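Local coordinates for protein glycoside Hydrolase (Bacteroides uniformis, PDB 5T99) that probably hydrolyses galactose-containing glycans as a family 2 glycoside hydrolase of an agarose-degrading pathway, and binds the galactose mimic D-galacto-isofagomine, at residues D108-A114 against P127-F133; F372-T376 against Y384-D389. One frame throughout, in Å; residues are numbered along the deposited sequence. Where two conformers were deposited one is given.

Interaction 1 (D108-A114 against P127-F133); sequences DGAMSEA and PYGYTGF
Met111 lays its terminal methyl over one face of the Tyr130 ring, and its side chain can be followed outward from CB. With chi1 at -170°, CG stands anti to the backbone N, and bends at chi2 and chi3 then fold the chain back over the opposite loop. CB and CG come within 4.2 Å of no atom of 127-133; SD is the first to touch, passing 3.8 Å from Gly129 CA, where loop 127-133 has a glycine and so only backbone. The tip, CE, lies 3.5 Å from the Tyr130 ring centroid and 19° off the ring normal, a CH-pi contact displaced toward CE1 and CZ. SD sits above the same ring at a greater distance, completing a Met-aromatic pair. Tyr169 touches both side chains from outside.

At Gly129 the CA makes a CA-H...O contact with Ala110 O. Beyond a cis peptide before Ser112, Glu113 N donates to Pro127 O at 3.1 Å, with a nearly straight N-H...O angle of 166°. The Glu113 carboxylate itself is paired with Arg156 through OE1. Between the loops, a water accepts from Ala110 N at 2.8 Å and donates to Thr131 O at 2.7 Å, bridging backbone groups that do not meet directly. On the sheet side, the Phe133 ring receives Ala110 CB at its edge, 4.2 Å from CE2, while Ala114 CB reaches CZ; His126 and Phe107 stack on this ring.

Both loops connect strands of the two antiparallel sheets: 108-114 runs from strand 102-107 to strand 114-118, and the loop 127-133 from strand 121-126 to strand 133-136. Such sheet-to-sheet connections are characteristic of the beta-sandwich, jelly-roll-like sugar-binding domain of family 2 glycoside hydrolases.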
loop_
_atom_site.group_PDB
_atom_site.type_symbol
_atom_site.label_atom_id
_atom_site.label_comp_id
_atom_site.label_asym_id
_atom_site.label_seq_id
_atom_site.Cartn_x
_atom_site.Cartn_y
_atom_site.Cartn_z
ATOM N N ASP A 108 -15.629 0.192 -4.907
ATOM C CA ASP A 108 -14.496 0.662 -4.091
ATOM C C ASP A 108 -13.558 1.640 -4.818
ATOM O O ASP A 108 -12.824 2.413 -4.177
ATOM C CB ASP A 108 -13.659 -0.522 -3.594
ATOM C CG ASP A 108 -14.401 -1.407 -2.613
ATOM O OD1 ASP A 108 -15.416 -0.960 -2.016
ATOM O OD2 ASP A 108 -13.955 -2.568 -2.450
ATOM N N GLY A 109 -13.543 1.584 -6.147
ATOM C CA GLY A 109 -12.659 2.443 -6.912
ATOM C C GLY A 109 -12.814 2.226 -8.398
ATOM O O GLY A 109 -12.886 1.082 -8.871
ATOM N N ALA A 110 -12.884 3.337 -9.120
ATOM C CA ALA A 110 -12.914 3.332 -10.563
ATOM C C ALA A 110 -12.132 4.548 -11.062
ATOM O O ALA A 110 -12.501 5.686 -10.787
ATOM C CB ALA A 110 -14.346 3.360 -11.047
ATOM N N MET A 111 -11.056 4.281 -11.802
ATOM C CA MET A 111 -10.056 5.275 -12.174
ATOM C C MET A 111 -10.170 5.630 -13.659
ATOM O O MET A 111 -9.935 4.763 -14.506
ATOM C CB MET A 111 -8.669 4.696 -11.884
ATOM C CG MET A 111 -7.522 5.684 -11.994
ATOM S SD MET A 111 -7.528 6.940 -10.698
ATOM C CE MET A 111 -7.026 5.947 -9.280
ATOM N N SER A 112 -10.558 6.851 -14.023
ATOM C CA SER A 112 -11.187 7.864 -13.173
ATOM C C SER A 112 -12.293 8.482 -14.024
ATOM O O SER A 112 -12.527 8.007 -15.142
ATOM C CB SER A 112 -10.168 8.915 -12.702
ATOM O OG SER A 112 -9.347 9.379 -13.754
ATOM N N GLU A 113 -12.996 9.491 -13.500
ATOM C CA GLU A 113 -14.088 10.159 -14.216
ATOM C C GLU A 113 -15.149 9.164 -14.627
ATOM O O GLU A 113 -15.338 8.882 -15.818
ATOM C CB GLU A 113 -13.552 10.897 -15.433
ATOM C CG GLU A 113 -12.594 12.013 -15.086
ATOM C CD GLU A 113 -13.216 13.386 -15.219
ATOM O OE1 GLU A 113 -12.483 14.287 -15.676
ATOM O OE2 GLU A 113 -14.409 13.577 -14.876
ATOM N N ALA A 114 -15.810 8.602 -13.624
ATOM C CA ALA A 114 -16.815 7.580 -13.857
ATOM C C ALA A 114 -18.189 8.188 -14.120
ATOM O O ALA A 114 -18.586 9.166 -13.475
ATOM C CB ALA A 114 -16.885 6.617 -12.681
ATOM N N PRO A 127 -15.869 11.658 -10.163
ATOM C CA PRO A 127 -14.573 11.982 -10.762
ATOM C C PRO A 127 -13.338 11.362 -10.084
ATOM O O PRO A 127 -12.454 10.904 -10.790
ATOM C CB PRO A 127 -14.526 13.523 -10.711
ATOM C CG PRO A 127 -15.522 13.929 -9.688
ATOM C CD PRO A 127 -16.549 12.853 -9.613
ATOM N N TYR A 128 -13.268 11.355 -8.749
ATOM C CA TYR A 128 -12.024 10.996 -8.036
ATOM C C TYR A 128 -11.858 9.484 -7.912
ATOM O O TYR A 128 -12.671 8.807 -7.287
ATOM C CB TYR A 128 -12.004 11.644 -6.657
ATOM C CG TYR A 128 -10.662 11.664 -5.941
ATOM C CD1 TYR A 128 -9.482 12.006 -6.608
ATOM C CD2 TYR A 128 -10.578 11.386 -4.567
ATOM C CE1 TYR A 128 -8.264 12.042 -5.945
ATOM C CE2 TYR A 128 -9.363 11.419 -3.899
ATOM C CZ TYR A 128 -8.210 11.753 -4.590
ATOM O OH TYR A 128 -7.000 11.801 -3.946
ATOM N N GLY A 129 -10.793 8.951 -8.491
ATOM C CA GLY A 129 -10.657 7.506 -8.609
ATOM C C GLY A 129 -10.275 6.716 -7.371
ATOM O O GLY A 129 -10.322 5.485 -7.406
ATOM N N TYR A 130 -9.912 7.406 -6.287
ATOM C CA TYR A 130 -9.448 6.767 -5.067
ATOM C C TYR A 130 -10.491 6.647 -3.958
ATOM O O TYR A 130 -10.281 5.883 -3.016
ATOM C CB TYR A 130 -8.243 7.523 -4.531
ATOM C CG TYR A 130 -7.057 7.527 -5.468
ATOM C CD1 TYR A 130 -6.257 6.397 -5.613
ATOM C CD2 TYR A 130 -6.729 8.662 -6.203
ATOM C CE1 TYR A 130 -5.167 6.400 -6.478
ATOM C CE2 TYR A 130 -5.644 8.678 -7.058
ATOM C CZ TYR A 130 -4.858 7.549 -7.194
ATOM O OH TYR A 130 -3.765 7.562 -8.039
ATOM N N THR A 131 -11.580 7.416 -4.037
ATOM C CA THR A 131 -12.717 7.239 -3.139
ATOM C C THR A 131 -13.739 6.343 -3.802
ATOM O O THR A 131 -13.888 6.345 -5.036
ATOM C CB THR A 131 -13.381 8.578 -2.757
ATOM O OG1 THR A 131 -13.598 9.374 -3.923
ATOM C CG2 THR A 131 -12.491 9.348 -1.798
ATOM N N GLY A 132 -14.439 5.564 -2.989
ATOM C CA GLY A 132 -15.475 4.680 -3.493
ATOM C C GLY A 132 -16.783 5.421 -3.610
ATOM O O GLY A 132 -16.913 6.544 -3.111
ATOM N N PHE A 133 -17.743 4.800 -4.288
ATOM C CA PHE A 133 -19.098 5.339 -4.416
ATOM C C PHE A 133 -20.116 4.205 -4.545
ATOM O O PHE A 133 -19.766 3.044 -4.780
ATOM C CB PHE A 133 -19.202 6.320 -5.604
ATOM C CG PHE A 133 -18.941 5.693 -6.954
ATOM C CD1 PHE A 133 -19.999 5.241 -7.744
ATOM C CD2 PHE A 133 -17.640 5.553 -7.432
ATOM C CE1 PHE A 133 -19.764 4.668 -8.986
ATOM C CE2 PHE A 133 -17.399 4.979 -8.667
ATOM C CZ PHE A 133 -18.462 4.537 -9.449
HETATM O O HOH W 1 -13.792 5.582 -7.667
#

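Interaction 2 (F372-T376 against Y384-D389)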
loop_
_atom_site.group_PDB
_atom_site.type_symbol
_atom_site.label_atom_id
_atom_site.label_comp_id
_atom_site.label_asym_id
_atom_site.label_seq_id
_atom_site.Cartn_x
_atom_site.Cartn_y
_atom_site.Cartn_z
ATOM N N PHE A 372 -5.474 13.719 -0.426
ATOM C CA PHE A 372 -5.290 14.529 -1.639
ATOM C C PHE A 372 -3.844 14.926 -1.873
ATOM O O PHE A 372 -3.060 15.064 -0.928
ATOM C CB PHE A 372 -6.098 15.836 -1.565
ATOM C CG PHE A 372 -7.554 15.652 -1.238
ATOM C CD1 PHE A 372 -8.373 14.908 -2.064
ATOM C CD2 PHE A 372 -8.104 16.244 -0.106
ATOM C CE1 PHE A 372 -9.718 14.736 -1.762
ATOM C CE2 PHE A 372 -9.445 16.082 0.203
ATOM C CZ PHE A 372 -10.261 15.326 -0.628
ATOM N N ASP A 373 -3.514 15.145 -3.143
ATOM C CA ASP A 373 -2.195 15.644 -3.565
ATOM C C ASP A 373 -2.216 17.129 -3.957
ATOM O O ASP A 373 -1.159 17.764 -4.030
ATOM C CB ASP A 373 -1.662 14.793 -4.723
ATOM C CG ASP A 373 -0.282 15.213 -5.174
ATOM O OD1 ASP A 373 0.641 15.254 -4.326
ATOM O OD2 ASP A 373 -0.123 15.509 -6.381
ATOM N N GLU A 374 -3.397 17.682 -4.218
ATOM C CA GLU A 374 -3.547 19.137 -4.426
ATOM C C GLU A 374 -4.940 19.586 -3.987
ATOM O O GLU A 374 -5.854 18.770 -3.925
ATOM C CB GLU A 374 -3.295 19.507 -5.896
ATOM C CG GLU A 374 -4.276 18.887 -6.879
ATOM C CD GLU A 374 -3.975 19.231 -8.331
ATOM O OE1 GLU A 374 -2.834 19.043 -8.770
ATOM O OE2 GLU A 374 -4.889 19.670 -9.046
ATOM N N TRP A 375 -5.095 20.874 -3.683
ATOM C CA TRP A 375 -6.370 21.387 -3.192
ATOM C C TRP A 375 -7.026 22.273 -4.239
ATOM O O TRP A 375 -7.549 21.738 -5.201
ATOM C CB TRP A 375 -6.210 22.087 -1.843
ATOM C CG TRP A 375 -5.753 21.211 -0.730
ATOM C CD1 TRP A 375 -5.792 19.845 -0.672
ATOM C CD2 TRP A 375 -5.208 21.653 0.517
ATOM N NE1 TRP A 375 -5.289 19.410 0.528
ATOM C CE2 TRP A 375 -4.925 20.496 1.281
ATOM C CE3 TRP A 375 -4.930 22.917 1.066
ATOM C CZ2 TRP A 375 -4.372 20.561 2.556
ATOM C CZ3 TRP A 375 -4.389 22.982 2.335
ATOM C CH2 TRP A 375 -4.113 21.807 3.069
ATOM N N THR A 376 -7.011 23.602 -4.064
ATOM C CA THR A 376 -7.605 24.517 -5.051
ATOM C C THR A 376 -6.607 24.912 -6.130
ATOM O O THR A 376 -7.025 25.268 -7.218
ATOM C CB THR A 376 -8.181 25.810 -4.417
ATOM O OG1 THR A 376 -7.119 26.672 -3.975
ATOM C CG2 THR A 376 -9.118 25.477 -3.248
ATOM N N TYR A 384 -6.869 17.204 -8.950
ATOM C CA TYR A 384 -8.055 17.276 -8.094
ATOM C C TYR A 384 -8.636 18.701 -7.963
ATOM O O TYR A 384 -9.821 18.851 -7.676
ATOM C CB TYR A 384 -7.773 16.658 -6.706
ATOM C CG TYR A 384 -9.032 16.426 -5.891
ATOM C CD1 TYR A 384 -9.983 15.498 -6.306
ATOM C CD2 TYR A 384 -9.284 17.140 -4.721
ATOM C CE1 TYR A 384 -11.147 15.282 -5.585
ATOM C CE2 TYR A 384 -10.457 16.930 -3.998
ATOM C CZ TYR A 384 -11.380 15.999 -4.436
ATOM O OH TYR A 384 -12.539 15.759 -3.740
ATOM N N HIS A 385 -7.826 19.735 -8.208
ATOM C CA HIS A 385 -8.310 21.128 -8.193
ATOM C C HIS A 385 -9.543 21.400 -9.074
ATOM O O HIS A 385 -10.309 22.321 -8.791
ATOM C CB HIS A 385 -7.188 22.101 -8.576
ATOM C CG HIS A 385 -6.969 22.212 -10.051
ATOM N ND1 HIS A 385 -6.142 21.356 -10.746
ATOM C CD2 HIS A 385 -7.496 23.059 -10.969
ATOM C CE1 HIS A 385 -6.171 21.667 -12.028
ATOM N NE2 HIS A 385 -6.975 22.705 -12.190
ATOM N N LEU A 386 -9.728 20.618 -10.134
ATOM C CA LEU A 386 -10.964 20.673 -10.922
ATOM C C LEU A 386 -12.217 20.329 -10.126
ATOM O O LEU A 386 -13.301 20.814 -10.432
ATOM C CB LEU A 386 -10.886 19.721 -12.116
ATOM C CG LEU A 386 -9.860 20.060 -13.201
ATOM C CD1 LEU A 386 -9.764 18.913 -14.206
ATOM C CD2 LEU A 386 -10.200 21.381 -13.888
ATOM N N TYR A 387 -12.063 19.469 -9.123
ATOM C CA TYR A 387 -13.180 18.937 -8.355
ATOM C C TYR A 387 -13.266 19.444 -6.926
ATOM O O TYR A 387 -14.292 19.219 -6.279
ATOM C CB TYR A 387 -13.090 17.416 -8.356
ATOM C CG TYR A 387 -12.883 16.889 -9.750
ATOM C CD1 TYR A 387 -13.892 16.995 -10.708
ATOM C CD2 TYR A 387 -11.661 16.340 -10.132
ATOM C CE1 TYR A 387 -13.694 16.539 -12.001
ATOM C CE2 TYR A 387 -11.459 15.873 -11.419
ATOM C CZ TYR A 387 -12.475 15.980 -12.342
ATOM O OH TYR A 387 -12.262 15.515 -13.604
ATOM N N PHE A 388 -12.229 20.155 -6.461
ATOM C CA PHE A 388 -12.073 20.482 -5.051
ATOM C C PHE A 388 -13.264 21.208 -4.436
ATOM O O PHE A 388 -13.731 20.792 -3.382
ATOM C CB PHE A 388 -10.797 21.287 -4.787
ATOM C CG PHE A 388 -10.471 21.445 -3.318
ATOM C CD1 PHE A 388 -9.688 20.489 -2.654
ATOM C CD2 PHE A 388 -10.948 22.538 -2.590
ATOM C CE1 PHE A 388 -9.382 20.624 -1.297
ATOM C CE2 PHE A 388 -10.645 22.680 -1.238
ATOM C CZ PHE A 388 -9.863 21.718 -0.587
ATOM N N ASP A 389 -13.747 22.266 -5.079
ATOM C CA ASP A 389 -14.874 23.029 -4.534
ATOM C C ASP A 389 -16.158 22.191 -4.405
ATOM O O ASP A 389 -16.826 22.234 -3.373
ATOM C CB ASP A 389 -15.128 24.292 -5.366
ATOM C CG ASP A 389 -14.206 25.439 -4.984
ATOM O OD1 ASP A 389 -14.474 26.582 -5.425
ATOM O OD2 ASP A 389 -13.215 25.204 -4.250
#
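Glu374 holds the start of 384-389 through one oxygen: OE2 accepts from His385 ND1 at 2.7 Å and from His385 N at 3.1 Å. Its CG lies between the backbone N and carbonyl carbon (chi1 63°), and the extended chain beyond carries the carboxylate to the histidine. His385 CG takes the corresponding position, chi1 81°, which folds the ring back toward its own N so that one oxygen serves both donors. ND1 points at OE2 within the imidazole plane, nearly along the C-O axis, whereas the backbone N uses the anti lone pair. Glu374 OE1 is held separately by Lys379 N.

The Phe372 and Tyr384 rings are near parallel, planes 15° apart, but slid so that they barely overlap. Phe388, its CG anti to the backbone N, turns a face to Trp375 CB, which lies 4.0 Å from the ring centroid in a CH-pi contact; Thr376 CG2 lies 3.5 Å from Phe388 CD2.

The contact folds the loop after barrel strand 366-370 against the beginning of helix 388-403; Trp375 and Phe388 also pack on helix 427-441, and Tyr384 OH bonds to Asp395 of helix 388-403.

Both contacts are largely buried, with centres 14 Å apart, but they hold different elements: interaction 1 ties two loops of the sugar-binding domain, interaction 2 a loop to a helix start in the TIM barrel domain. Backbone groups and a bridging water dominate the polar chemistry of the first, a carboxylate-histidine pair that of the second, where aromatic packing is also heavier. They meet at the domain interface: Tyr128 CD1 packs 3.5 Å from Tyr384 CD1, Pro127 CB lies 3.4 Å from Tyr387 CE1, and Glu113 OE2 probably hydrogen-bonds to Tyr387 OH. Each comes within about 11 Å of D-galacto-isofagomine, through the side chains of Tyr130 and Glu374 respectively.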